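CurH (Lyngbya majuscula, PDB 3KG7) probably removes water from a beta-hydroxyacyl intermediate, acting as the double-hotdog dehydratase domain of the CurH module in curacin polyketide biosynthesis. Local coordinates at residues I160-G165 with G223-P228; P166-V171 with H201-D206; L183-P188 with I205-R210; L211-F216 with A246-P251; M234-P239 with Q273-I278. One frame throughout, in Å; residues are numbered along the deposited sequence.

How the interactions relate
All five interactions belong to the second half of the double hotdog. Interactions 2 and 3 are built on helix 202-207; they share I205 and D206, lie with centres about 6 Å apart, and are tied by the hydrogen bond from R210 NH1 to L168 O (2.7 Å). Interaction 1 meets both through Y164, whose ring packs on R210 and D206. Interaction 4 joins through strand pairing with interaction 3, A246 N and L183 O lying 2.9 Å apart. Interaction 5 reaches interactions 2 and 3 through M234 SE on I205 CD1 (3.6 Å). H41, packed beside D206, is consistent with the His/Asp site of dehydratase domains, one residue from each hotdog half.

Interaction 1: residues I160-G165 with G223-P228; sequences ISLVYG and GVFWAP
Apolar contact joins I160 and L162 to the rings of F225 and W226. With CG1 of I160 between the backbone N and the carbonyl carbon (chi1 50°), the isoleucine divides its branches. CD1 of I160 lies 4.4 Å from CD1 of F225, while CG2 of I160 reaches CD1 of W226 at 4.2 Å, these two side chains meeting at about a right angle. L162 adds CB and CD2, each 4.1 Å from CE1 of F225.

Polar contact is thinner. S161 OG gives one weak hydrogen bond to G223 O (3.3 Å). A CA-H...O contact runs from F225 CA to I160 O (3.4 Å), and the same oxygen sits near the ring plane at the F225 edge, by CD1. G223 has a positive phi at which a CB would press on the preceding carbonyl, so the backbone itself calls for glycine.

S161, also at positive phi, is the C' residue of a Schellman motif that closes helix 150-159, with L162 N bonded back to Y157 O. Beyond it, strand 162-164 pairs with strand 41-43, and F225 N bonds to Y44 OH. Strand 225-236 continues alongside strand 274-286, whose V283 and R285 touch W226.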
# COMPACT_ATOMS: atom_id res chain seq x y z
N ILE C 160 -17.33 33.32 -13.49
CA ILE C 160 -17.36 32.56 -12.26
C ILE C 160 -15.94 32.12 -11.88
O ILE C 160 -15.73 31.12 -11.19
CB ILE C 160 -18.35 31.38 -12.34
CG1 ILE C 160 -18.10 30.55 -13.62
CG2 ILE C 160 -19.79 31.94 -12.32
CD1 ILE C 160 -18.65 29.13 -13.58
N SER C 161 -14.96 32.91 -12.34
CA SER C 161 -13.52 32.70 -12.07
C SER C 161 -12.96 31.37 -12.56
O SER C 161 -12.08 30.79 -11.92
CB SER C 161 -13.19 32.91 -10.58
OG SER C 161 -12.96 34.27 -10.29
N LEU C 162 -13.47 30.89 -13.69
CA LEU C 162 -13.02 29.63 -14.29
C LEU C 162 -12.39 29.91 -15.66
O LEU C 162 -12.98 30.61 -16.49
CB LEU C 162 -14.18 28.64 -14.42
CG LEU C 162 -14.01 27.31 -15.20
CD1 LEU C 162 -12.92 26.39 -14.62
CD2 LEU C 162 -15.34 26.55 -15.32
N VAL C 163 -11.19 29.38 -15.88
CA VAL C 163 -10.52 29.50 -17.18
C VAL C 163 -9.94 28.17 -17.62
O VAL C 163 -9.17 27.54 -16.88
CB VAL C 163 -9.40 30.60 -17.20
CG1 VAL C 163 -8.85 30.79 -18.62
CG2 VAL C 163 -9.90 31.93 -16.66
N TYR C 164 -10.32 27.74 -18.82
CA TYR C 164 -9.85 26.50 -19.40
C TYR C 164 -8.67 26.77 -20.34
O TYR C 164 -8.84 27.40 -21.38
CB TYR C 164 -10.98 25.80 -20.18
CG TYR C 164 -12.13 25.25 -19.35
CD1 TYR C 164 -13.41 25.81 -19.43
CD2 TYR C 164 -11.96 24.15 -18.51
CE1 TYR C 164 -14.48 25.30 -18.69
CE2 TYR C 164 -13.03 23.63 -17.76
CZ TYR C 164 -14.28 24.22 -17.86
OH TYR C 164 -15.33 23.72 -17.12
N GLY C 165 -7.49 26.30 -19.97
CA GLY C 165 -6.31 26.41 -20.82
C GLY C 165 -6.29 25.38 -21.94
O GLY C 165 -7.16 24.50 -21.99
N GLY C 223 -18.48 36.72 -9.35
CA GLY C 223 -17.13 36.16 -9.45
C GLY C 223 -16.99 34.81 -8.77
O GLY C 223 -16.02 34.08 -9.01
N VAL C 224 -17.97 34.49 -7.93
CA VAL C 224 -17.99 33.27 -7.12
C VAL C 224 -18.16 32.03 -7.99
O VAL C 224 -19.00 32.00 -8.88
CB VAL C 224 -19.11 33.34 -6.04
CG1 VAL C 224 -19.36 31.98 -5.39
CG2 VAL C 224 -18.77 34.40 -4.99
N PHE C 225 -17.34 31.01 -7.71
CA PHE C 225 -17.31 29.75 -8.48
C PHE C 225 -18.43 28.78 -8.09
O PHE C 225 -18.85 28.74 -6.93
CB PHE C 225 -15.94 29.08 -8.29
CG PHE C 225 -15.75 27.81 -9.07
CD1 PHE C 225 -15.84 27.80 -10.46
CD2 PHE C 225 -15.42 26.62 -8.41
CE1 PHE C 225 -15.64 26.62 -11.19
CE2 PHE C 225 -15.22 25.44 -9.12
CZ PHE C 225 -15.33 25.43 -10.51
N TRP C 226 -18.90 28.02 -9.08
CA TRP C 226 -19.83 26.91 -8.86
C TRP C 226 -19.05 25.59 -8.82
O TRP C 226 -18.73 25.02 -9.87
CB TRP C 226 -20.86 26.83 -9.99
CG TRP C 226 -22.01 27.81 -9.92
CD1 TRP C 226 -22.16 28.94 -10.68
CD2 TRP C 226 -23.19 27.71 -9.11
NE1 TRP C 226 -23.35 29.57 -10.36
CE2 TRP C 226 -24.00 28.83 -9.40
CE3 TRP C 226 -23.63 26.80 -8.14
CZ2 TRP C 226 -25.23 29.06 -8.77
CZ3 TRP C 226 -24.86 27.03 -7.51
CH2 TRP C 226 -25.64 28.15 -7.83
N ALA C 227 -18.77 25.09 -7.61
CA ALA C 227 -17.99 23.86 -7.42
C ALA C 227 -18.85 22.60 -7.42
O ALA C 227 -19.86 22.55 -6.71
CB ALA C 227 -17.20 23.93 -6.13
N PRO C 228 -18.46 21.60 -8.23
CA PRO C 228 -19.08 20.28 -8.14
C PRO C 228 -19.09 19.78 -6.70
O PRO C 228 -18.07 19.86 -6.01
CB PRO C 228 -18.18 19.41 -9.02
CG PRO C 228 -17.63 20.36 -10.03
CD PRO C 228 -17.44 21.66 -9.29

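Interaction 2: residues P166-V171 with H201-D206; sequences PMLQAV and HPVLID
L168 lays its two methyls over the side chain of V203. CD1 of L168 is 3.7 Å from CG2 of V203 and 4.0 Å from CG1 of V203, and CD2 of L168 is 3.9 Å from CG2 of V203. V203 is thus gripped through both branches: CG1, anti to the backbone N (chi1 168°), also nears M167 O at 3.7 Å and the A170 methyl CB at 4.4 Å. Cutting V203 back to an alanine is likely to open a gap under L168 and A170 and leave the L168 methyls freer to turn.

No hydrogen bond crosses this contact, which joins a loop to the first turn of a helix. The loop bends back through an inverse gamma turn centred on Q169. The helix is capped by its own neighbour: ND1 of H201, the N-cap residue, accepts from V203 N (3.1 Å, N-H...N angle 159°), with the donor tilted 26° from the imidazole plane. W37 meets the H201 ring edge-to-face.

P202 and I205 turn to helix 52-62, so the loop and that helix share the surface of helix 202-207. This is consistent with a hotdog helix whose D206, beside H41, belongs to the His/Asp dehydratase site.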
# COMPACT_ATOMS: atom_id res chain seq x y z
N PRO C 166 -5.29 25.47 -22.84
CA PRO C 166 -5.11 24.63 -24.03
C PRO C 166 -5.38 23.13 -23.84
O PRO C 166 -5.92 22.48 -24.74
CB PRO C 166 -3.63 24.85 -24.38
CG PRO C 166 -3.37 26.23 -23.96
CD PRO C 166 -4.20 26.46 -22.72
N MSE C 167 -4.99 22.60 -22.68
CA MSE C 167 -5.10 21.18 -22.38
C MSE C 167 -6.48 20.79 -21.86
O MSE C 167 -6.74 19.60 -21.60
CB MSE C 167 -4.01 20.78 -21.40
CG MSE C 167 -2.80 20.20 -22.07
SE MSE C 167 -1.27 20.09 -20.86
CE MSE C 167 -0.12 21.46 -21.66
N LEU C 168 -7.35 21.79 -21.70
CA LEU C 168 -8.72 21.59 -21.23
C LEU C 168 -9.74 21.95 -22.30
O LEU C 168 -10.94 21.70 -22.14
CB LEU C 168 -8.98 22.41 -19.96
CG LEU C 168 -8.80 21.84 -18.54
CD1 LEU C 168 -9.88 20.83 -18.19
CD2 LEU C 168 -7.42 21.25 -18.32
N GLN C 169 -9.27 22.54 -23.40
CA GLN C 169 -10.15 22.99 -24.47
C GLN C 169 -10.60 21.84 -25.36
O GLN C 169 -10.13 21.67 -26.49
CB GLN C 169 -9.47 24.10 -25.28
CG GLN C 169 -9.55 25.44 -24.58
CD GLN C 169 -8.54 26.44 -25.09
OE1 GLN C 169 -7.44 26.08 -25.50
NE2 GLN C 169 -8.91 27.71 -25.05
N ALA C 170 -11.53 21.05 -24.83
CA ALA C 170 -12.02 19.84 -25.49
C ALA C 170 -13.34 20.06 -26.22
O ALA C 170 -13.80 19.18 -26.95
CB ALA C 170 -12.18 18.70 -24.47
N VAL C 171 -13.94 21.23 -26.03
CA VAL C 171 -15.23 21.53 -26.64
C VAL C 171 -15.05 22.08 -28.05
O VAL C 171 -14.71 23.25 -28.25
CB VAL C 171 -16.05 22.52 -25.78
CG1 VAL C 171 -17.45 22.67 -26.35
CG2 VAL C 171 -16.11 22.05 -24.33
N HIS C 201 -10.52 10.27 -19.77
CA HIS C 201 -9.63 11.16 -19.06
C HIS C 201 -10.43 12.20 -18.29
O HIS C 201 -11.47 12.65 -18.78
CB HIS C 201 -8.70 11.88 -20.03
CG HIS C 201 -7.58 12.61 -19.35
ND1 HIS C 201 -7.69 13.93 -18.96
CD2 HIS C 201 -6.35 12.20 -18.96
CE1 HIS C 201 -6.57 14.30 -18.37
NE2 HIS C 201 -5.74 13.27 -18.36
N PRO C 202 -9.96 12.58 -17.09
CA PRO C 202 -10.55 13.66 -16.30
C PRO C 202 -11.05 14.84 -17.14
O PRO C 202 -12.20 15.25 -16.98
CB PRO C 202 -9.38 14.11 -15.43
CG PRO C 202 -8.62 12.85 -15.17
CD PRO C 202 -8.80 11.98 -16.39
N VAL C 203 -10.22 15.37 -18.02
CA VAL C 203 -10.60 16.50 -18.87
C VAL C 203 -11.85 16.21 -19.71
O VAL C 203 -12.79 17.01 -19.74
CB VAL C 203 -9.44 16.94 -19.77
CG1 VAL C 203 -9.89 17.90 -20.85
CG2 VAL C 203 -8.33 17.55 -18.90
N LEU C 204 -11.87 15.05 -20.36
CA LEU C 204 -13.00 14.67 -21.20
C LEU C 204 -14.30 14.53 -20.41
O LEU C 204 -15.36 14.94 -20.89
CB LEU C 204 -12.70 13.36 -21.93
CG LEU C 204 -11.56 13.38 -22.94
CD1 LEU C 204 -11.12 11.94 -23.26
CD2 LEU C 204 -11.97 14.13 -24.20
N ILE C 205 -14.23 13.94 -19.22
CA ILE C 205 -15.44 13.85 -18.40
C ILE C 205 -15.81 15.23 -17.86
O ILE C 205 -16.99 15.54 -17.74
CB ILE C 205 -15.41 12.71 -17.31
CG1 ILE C 205 -16.80 12.52 -16.70
CG2 ILE C 205 -14.32 12.94 -16.26
CD1 ILE C 205 -16.94 11.32 -15.77
N ASP C 206 -14.81 16.07 -17.61
CA ASP C 206 -15.12 17.43 -17.18
C ASP C 206 -15.84 18.22 -18.25
O ASP C 206 -16.75 18.97 -17.95
CB ASP C 206 -13.91 18.22 -16.72
CG ASP C 206 -14.32 19.49 -16.03
OD1 ASP C 206 -15.01 19.38 -14.99
OD2 ASP C 206 -14.02 20.59 -16.55

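Interaction 3: residues L183-P188 with I205-R210; sequences LEIEVP and IDACTR
L183 and I185 reach helix 202-207 near A207 by the same first turn: CG of L183 (chi1 -70°) and CG1 of I185 (chi1 -66°) are both anti to their carbonyl carbons, and each CD1 meets the backbone around A207. CD1 of L183 abuts A207 O; the L183 and R210 side chains cross at about a right angle, CD1 of L183 lying 4.1 Å from CB of R210. CD1 of I185 touches both the A207 methyl, 4.0 Å from CB, and the C208 sulfur, 4.1 Å from SG. CG2 of I185 also touches the A207 CB. Replacing I185 by an alanine would probably open a gap beside A207 and C208 and take away the apolar contact of the cysteine sulfur.

A type I turn runs from A207 to R210. D206 O takes two donors, T209 N and T209 OG1, the hydroxyl bond being 2.7 Å from OG1 to D206 O and lying in the carbonyl plane. R210, extended from CG to NE, passes one guanidinium face over A207 CA, while NE keeps a long ion pair of 3.7 Å with D206 OD2. Its NH1 is bonded to L168 O, and Y164 adds a cation-pi contact.

Strand 181-186, lying between strands 171-176 and 243-255, thus presents L183 and I185 to the helix, and C208 goes on to F244 and to I278 of strand 274-286.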
# COMPACT_ATOMS: atom_id res chain seq x y z
N LEU C 183 -23.04 19.41 -26.61
CA LEU C 183 -21.62 19.70 -26.77
C LEU C 183 -20.92 18.64 -27.63
O LEU C 183 -21.07 17.44 -27.39
CB LEU C 183 -20.91 19.77 -25.41
CG LEU C 183 -21.18 20.93 -24.45
CD1 LEU C 183 -20.64 20.63 -23.06
CD2 LEU C 183 -20.59 22.23 -24.97
N GLU C 184 -20.16 19.09 -28.63
CA GLU C 184 -19.30 18.20 -29.40
C GLU C 184 -17.91 18.22 -28.78
O GLU C 184 -17.26 19.27 -28.71
CB GLU C 184 -19.25 18.62 -30.87
CG GLU C 184 -18.41 17.70 -31.77
CD GLU C 184 -18.45 18.10 -33.24
OE1 GLU C 184 -19.56 18.14 -33.81
OE2 GLU C 184 -17.37 18.36 -33.81
N ILE C 185 -17.45 17.05 -28.32
CA ILE C 185 -16.23 16.95 -27.54
C ILE C 185 -15.18 16.07 -28.22
O ILE C 185 -15.49 14.98 -28.70
CB ILE C 185 -16.54 16.44 -26.11
CG1 ILE C 185 -17.37 17.48 -25.36
CG2 ILE C 185 -15.26 16.13 -25.35
CD1 ILE C 185 -18.19 16.91 -24.23
N GLU C 186 -13.94 16.57 -28.25
CA GLU C 186 -12.80 15.86 -28.83
C GLU C 186 -11.58 15.97 -27.90
O GLU C 186 -11.58 16.78 -26.97
CB GLU C 186 -12.46 16.43 -30.22
CG GLU C 186 -11.86 17.85 -30.20
CD GLU C 186 -11.23 18.27 -31.53
OE1 GLU C 186 -10.78 17.39 -32.30
OE2 GLU C 186 -11.17 19.50 -31.79
N VAL C 187 -10.56 15.16 -28.16
CA VAL C 187 -9.31 15.18 -27.40
C VAL C 187 -8.50 16.43 -27.77
O VAL C 187 -8.08 16.56 -28.92
CB VAL C 187 -8.44 13.92 -27.71
CG1 VAL C 187 -7.07 13.99 -27.01
CG2 VAL C 187 -9.19 12.62 -27.36
N PRO C 188 -8.28 17.35 -26.80
CA PRO C 188 -7.49 18.54 -27.11
C PRO C 188 -6.11 18.15 -27.62
O PRO C 188 -5.46 17.27 -27.05
CB PRO C 188 -7.38 19.26 -25.76
CG PRO C 188 -8.54 18.78 -24.98
CD PRO C 188 -8.73 17.35 -25.39
N ILE C 205 -14.23 13.94 -19.22
CA ILE C 205 -15.44 13.85 -18.40
C ILE C 205 -15.81 15.23 -17.86
O ILE C 205 -16.99 15.54 -17.74
CB ILE C 205 -15.41 12.71 -17.31
CG1 ILE C 205 -16.80 12.52 -16.70
CG2 ILE C 205 -14.32 12.94 -16.26
CD1 ILE C 205 -16.94 11.32 -15.77
N ASP C 206 -14.81 16.07 -17.61
CA ASP C 206 -15.12 17.43 -17.18
C ASP C 206 -15.84 18.22 -18.25
O ASP C 206 -16.75 18.97 -17.95
CB ASP C 206 -13.91 18.22 -16.72
CG ASP C 206 -14.32 19.49 -16.03
OD1 ASP C 206 -15.01 19.38 -14.99
OD2 ASP C 206 -14.02 20.59 -16.55
N ALA C 207 -15.40 18.05 -19.49
CA ALA C 207 -16.00 18.73 -20.63
C ALA C 207 -17.49 18.46 -20.76
O ALA C 207 -18.25 19.31 -21.22
CB ALA C 207 -15.29 18.34 -21.89
N CYS C 208 -17.92 17.27 -20.35
CA CYS C 208 -19.33 16.89 -20.44
C CYS C 208 -20.25 17.77 -19.59
O CYS C 208 -21.46 17.84 -19.84
CB CYS C 208 -19.49 15.43 -20.01
SG CYS C 208 -18.62 14.31 -21.10
N THR C 209 -19.65 18.44 -18.61
CA THR C 209 -20.41 19.11 -17.57
C THR C 209 -20.50 20.61 -17.83
O THR C 209 -21.07 21.35 -17.03
CB THR C 209 -19.76 18.88 -16.20
OG1 THR C 209 -18.55 19.63 -16.12
CG2 THR C 209 -19.45 17.40 -16.00
N ARG C 210 -19.94 21.03 -18.97
CA ARG C 210 -19.73 22.45 -19.25
C ARG C 210 -20.94 23.22 -19.81
O ARG C 210 -20.87 24.44 -19.96
CB ARG C 210 -18.53 22.64 -20.18
CG ARG C 210 -17.20 22.39 -19.50
CD ARG C 210 -16.05 22.46 -20.49
NE ARG C 210 -14.83 21.87 -19.93
CZ ARG C 210 -13.68 21.74 -20.59
NH1 ARG C 210 -13.56 22.15 -21.84
NH2 ARG C 210 -12.64 21.18 -19.98

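Interaction 4: residues L211-F216 with A246-P251; sequences LTPDLF and AYVEEP
P213 and P251 are the closest CA pair, 5.3 Å apart, where the irregular chain of 211-216 passes the end of strand 246-248 and the loop after it. The contact belongs to the second hotdog unit of the double-hotdog fold, where the loop after helix 202-207 passes strand 243-255 without a hydrogen bond between the two segments.

V248 is the strand's main side chain here and works through both methyls. CG1, anti to the backbone N (chi1 -178°), lies 3.6 Å from P213 CD and 4.2 Å from CG2 of T212. CG2 of V248, anti to the carbonyl carbon, packs on the carbonyl oxygen L211 O. The proline rings also meet directly, P213 CB being 4.1 Å from P251 CG, and P213 CG rests on the P251 backbone N at 3.9 Å. L211 also touches L183 and L153 of helix 150-159.

D214 completes the contact, crossing P251 at about a right angle. Its carboxylate has two partners outside these segments: OD2 forms a salt bridge with R261 NH2, while OD1 accepts from S252 N and lies 3.6 Å from the P251 CA.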
# COMPACT_ATOMS: atom_id res chain seq x y z
N LEU C 211 -22.04 22.53 -20.12
CA LEU C 211 -23.20 23.21 -20.71
C LEU C 211 -24.56 22.66 -20.27
O LEU C 211 -24.75 21.44 -20.13
CB LEU C 211 -23.11 23.24 -22.24
CG LEU C 211 -24.17 23.99 -23.06
CD1 LEU C 211 -24.18 25.49 -22.78
CD2 LEU C 211 -23.99 23.73 -24.54
N THR C 212 -25.49 23.59 -20.09
CA THR C 212 -26.86 23.31 -19.71
C THR C 212 -27.71 24.27 -20.53
O THR C 212 -27.24 25.37 -20.83
CB THR C 212 -27.08 23.61 -18.21
OG1 THR C 212 -25.86 23.41 -17.48
CG2 THR C 212 -28.15 22.71 -17.62
N PRO C 213 -28.95 23.87 -20.90
CA PRO C 213 -29.91 24.76 -21.59
C PRO C 213 -29.95 26.20 -21.05
O PRO C 213 -30.22 27.15 -21.80
CB PRO C 213 -31.26 24.08 -21.33
CG PRO C 213 -30.92 22.64 -21.24
CD PRO C 213 -29.51 22.52 -20.73
N ASP C 214 -29.68 26.35 -19.75
CA ASP C 214 -29.78 27.63 -19.05
C ASP C 214 -28.45 28.07 -18.43
O ASP C 214 -28.39 28.45 -17.27
CB ASP C 214 -30.85 27.51 -17.95
CG ASP C 214 -30.51 26.44 -16.92
OD1 ASP C 214 -30.33 25.26 -17.30
OD2 ASP C 214 -30.41 26.79 -15.73
N LEU C 215 -27.38 28.02 -19.22
CA LEU C 215 -26.04 28.37 -18.73
C LEU C 215 -25.83 29.88 -18.58
O LEU C 215 -24.95 30.32 -17.84
CB LEU C 215 -24.95 27.74 -19.61
CG LEU C 215 -23.57 27.54 -18.97
CD1 LEU C 215 -23.48 26.17 -18.28
CD2 LEU C 215 -22.47 27.69 -20.01
N PHE C 216 -26.65 30.67 -19.27
CA PHE C 216 -26.62 32.14 -19.14
C PHE C 216 -27.32 32.61 -17.86
O PHE C 216 -27.38 33.81 -17.58
CB PHE C 216 -27.25 32.80 -20.37
CG PHE C 216 -26.48 32.56 -21.65
CD1 PHE C 216 -26.73 31.42 -22.43
CD2 PHE C 216 -25.51 33.46 -22.08
CE1 PHE C 216 -26.01 31.20 -23.61
CE2 PHE C 216 -24.80 33.24 -23.26
CZ PHE C 216 -25.05 32.11 -24.02
N ALA C 246 -22.06 15.45 -25.61
CA ALA C 246 -22.69 15.54 -24.30
C ALA C 246 -24.05 16.20 -24.47
O ALA C 246 -24.13 17.32 -24.99
CB ALA C 246 -21.83 16.32 -23.33
N TYR C 247 -25.10 15.50 -24.05
CA TYR C 247 -26.48 15.89 -24.33
C TYR C 247 -27.26 16.10 -23.03
O TYR C 247 -27.34 15.21 -22.20
CB TYR C 247 -27.11 14.79 -25.20
CG TYR C 247 -28.49 15.07 -25.76
CD1 TYR C 247 -28.77 16.28 -26.41
CD2 TYR C 247 -29.50 14.11 -25.70
CE1 TYR C 247 -30.03 16.54 -26.94
CE2 TYR C 247 -30.77 14.36 -26.23
CZ TYR C 247 -31.02 15.57 -26.85
OH TYR C 247 -32.27 15.83 -27.37
N VAL C 248 -27.80 17.30 -22.85
CA VAL C 248 -28.62 17.61 -21.68
C VAL C 248 -30.07 17.83 -22.13
O VAL C 248 -30.34 18.68 -22.97
CB VAL C 248 -28.08 18.84 -20.90
CG1 VAL C 248 -28.92 19.12 -19.65
CG2 VAL C 248 -26.63 18.63 -20.51
N GLU C 249 -30.99 17.04 -21.57
CA GLU C 249 -32.38 17.01 -22.03
C GLU C 249 -33.31 17.99 -21.32
O GLU C 249 -34.31 18.41 -21.90
CB GLU C 249 -32.94 15.58 -21.95
CG GLU C 249 -32.37 14.65 -23.01
CD GLU C 249 -32.50 13.17 -22.65
OE1 GLU C 249 -33.64 12.68 -22.49
OE2 GLU C 249 -31.46 12.50 -22.53
N GLU C 250 -33.01 18.34 -20.08
CA GLU C 250 -33.81 19.32 -19.34
C GLU C 250 -32.95 20.35 -18.59
O GLU C 250 -31.82 20.03 -18.21
CB GLU C 250 -34.85 18.65 -18.42
CG GLU C 250 -34.37 17.47 -17.59
CD GLU C 250 -35.49 16.82 -16.80
OE1 GLU C 250 -36.06 17.48 -15.91
OE2 GLU C 250 -35.80 15.64 -17.06
N PRO C 251 -33.46 21.59 -18.42
CA PRO C 251 -32.75 22.63 -17.68
C PRO C 251 -32.41 22.22 -16.24
O PRO C 251 -33.09 21.37 -15.66
CB PRO C 251 -33.72 23.81 -17.69
CG PRO C 251 -34.57 23.58 -18.89
CD PRO C 251 -34.75 22.10 -18.95

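Interaction 5: residues M234-P239 with Q273-I278; sequences MTLSHP and QAFGRI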
# COMPACT_ATOMS: atom_id res chain seq x y z
N MSE C 234 -22.92 7.75 -12.12
CA MSE C 234 -22.20 7.91 -13.37
C MSE C 234 -21.94 6.53 -13.95
O MSE C 234 -21.34 5.67 -13.29
CB MSE C 234 -20.90 8.69 -13.15
CG MSE C 234 -20.44 9.49 -14.37
SE MSE C 234 -19.22 8.52 -15.55
CE MSE C 234 -19.66 9.30 -17.29
N THR C 235 -22.42 6.30 -15.16
CA THR C 235 -22.19 5.02 -15.83
C THR C 235 -21.42 5.24 -17.11
O THR C 235 -21.58 6.27 -17.78
CB THR C 235 -23.50 4.32 -16.20
OG1 THR C 235 -24.17 5.07 -17.22
CG2 THR C 235 -24.39 4.16 -14.98
N LEU C 236 -20.60 4.26 -17.47
CA LEU C 236 -19.91 4.27 -18.74
C LEU C 236 -19.79 2.84 -19.27
O LEU C 236 -19.30 1.96 -18.55
CB LEU C 236 -18.54 4.94 -18.60
CG LEU C 236 -17.73 5.09 -19.89
CD1 LEU C 236 -18.45 5.98 -20.91
CD2 LEU C 236 -16.33 5.59 -19.60
N SER C 237 -20.25 2.62 -20.50
CA SER C 237 -20.30 1.27 -21.07
C SER C 237 -18.99 0.88 -21.74
O SER C 237 -18.59 -0.28 -21.68
CB SER C 237 -21.42 1.13 -22.09
OG SER C 237 -22.65 1.59 -21.56
N HIS C 238 -18.33 1.84 -22.39
CA HIS C 238 -17.04 1.58 -23.04
C HIS C 238 -16.20 2.86 -23.13
O HIS C 238 -16.70 3.94 -22.82
CB HIS C 238 -17.22 0.91 -24.42
CG HIS C 238 -18.15 1.63 -25.34
ND1 HIS C 238 -17.79 2.78 -26.00
CD2 HIS C 238 -19.42 1.35 -25.72
CE1 HIS C 238 -18.81 3.19 -26.74
NE2 HIS C 238 -19.80 2.34 -26.59
N PRO C 239 -14.92 2.74 -23.55
CA PRO C 239 -14.07 3.91 -23.62
C PRO C 239 -14.64 4.96 -24.57
O PRO C 239 -15.31 4.60 -25.54
CB PRO C 239 -12.76 3.36 -24.19
CG PRO C 239 -12.78 1.94 -23.85
CD PRO C 239 -14.20 1.53 -23.97
N GLN C 273 -25.48 7.24 -30.56
CA GLN C 273 -25.84 6.21 -29.59
C GLN C 273 -25.28 6.51 -28.21
O GLN C 273 -24.11 6.86 -28.08
CB GLN C 273 -25.34 4.84 -30.05
CG GLN C 273 -26.27 4.19 -31.06
CD GLN C 273 -25.73 2.88 -31.59
OE1 GLN C 273 -24.69 2.39 -31.14
NE2 GLN C 273 -26.44 2.31 -32.57
N ALA C 274 -26.13 6.36 -27.19
CA ALA C 274 -25.70 6.59 -25.81
C ALA C 274 -24.75 5.49 -25.35
O ALA C 274 -24.93 4.32 -25.70
CB ALA C 274 -26.91 6.68 -24.88
N PHE C 275 -23.73 5.86 -24.59
CA PHE C 275 -22.76 4.89 -24.07
C PHE C 275 -22.31 5.22 -22.65
O PHE C 275 -21.52 4.49 -22.05
CB PHE C 275 -21.57 4.75 -25.03
CG PHE C 275 -20.68 5.96 -25.09
CD1 PHE C 275 -21.11 7.12 -25.74
CD2 PHE C 275 -19.43 5.94 -24.50
CE1 PHE C 275 -20.30 8.25 -25.80
CE2 PHE C 275 -18.61 7.07 -24.55
CZ PHE C 275 -19.05 8.22 -25.20
N GLY C 276 -22.82 6.32 -22.11
CA GLY C 276 -22.56 6.69 -20.72
C GLY C 276 -23.47 7.81 -20.28
O GLY C 276 -24.06 8.51 -21.12
N ARG C 277 -23.62 7.98 -18.97
CA ARG C 277 -24.42 9.09 -18.45
C ARG C 277 -23.97 9.54 -17.07
O ARG C 277 -23.36 8.76 -16.32
CB ARG C 277 -25.91 8.75 -18.44
CG ARG C 277 -26.33 7.66 -17.47
CD ARG C 277 -27.82 7.41 -17.54
NE ARG C 277 -28.59 8.65 -17.43
CZ ARG C 277 -29.86 8.80 -17.79
NH1 ARG C 277 -30.54 7.77 -18.31
NH2 ARG C 277 -30.46 9.97 -17.64
N ILE C 278 -24.26 10.80 -16.76
CA ILE C 278 -23.99 11.38 -15.46
C ILE C 278 -25.32 11.89 -14.91
O ILE C 278 -25.93 12.79 -15.50
CB ILE C 278 -22.97 12.56 -15.56
CG1 ILE C 278 -21.69 12.11 -16.27
CG2 ILE C 278 -22.65 13.14 -14.17
CD1 ILE C 278 -20.95 13.21 -16.95
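An antiparallel strand pair, 234-236 against 274-278, binds M234-P239 to Q273-I278, the strand directions 164° apart. T235 and R277 form the hydrogen-bonded pair: T235 N to R277 O and R277 N to T235 O are both 2.9 Å. Just past strand 234-236, S237 gives two bonds to F275 O, from N at 2.7 Å and from OG at 3.2 Å. The amide bond is nearly in line with the carbonyl, whereas the hydroxyl stands well above its plane, 55° out.

M234, L236 and I278 share one face of the pairing. Bent at chi2 and chi3, the selenomethionine M234 brings CG 3.5 Å from CG1 of I278 and folds CE back to the same atom; I55 and L59 of helix 52-62 cover it. T235 and R277 lie side by side on the other face.

A classic beta bulge interrupts the second strand, F275 and G276 together facing L267 of strand 260-268. At G276 a CB would run into CD1 of L236. That methyl packs instead on the F275 ring, 3.7 Å from CD2. Beside F275 the H238 ring is nearly parallel, at 14°, but slid so far that the rings barely overlap, centroids 5.0 Å apart, and NE2 of H238 is nearest F275 CB. H238 ND1 donates to P239 O at 3.1 Å, which probably helps hold the ring's rotation.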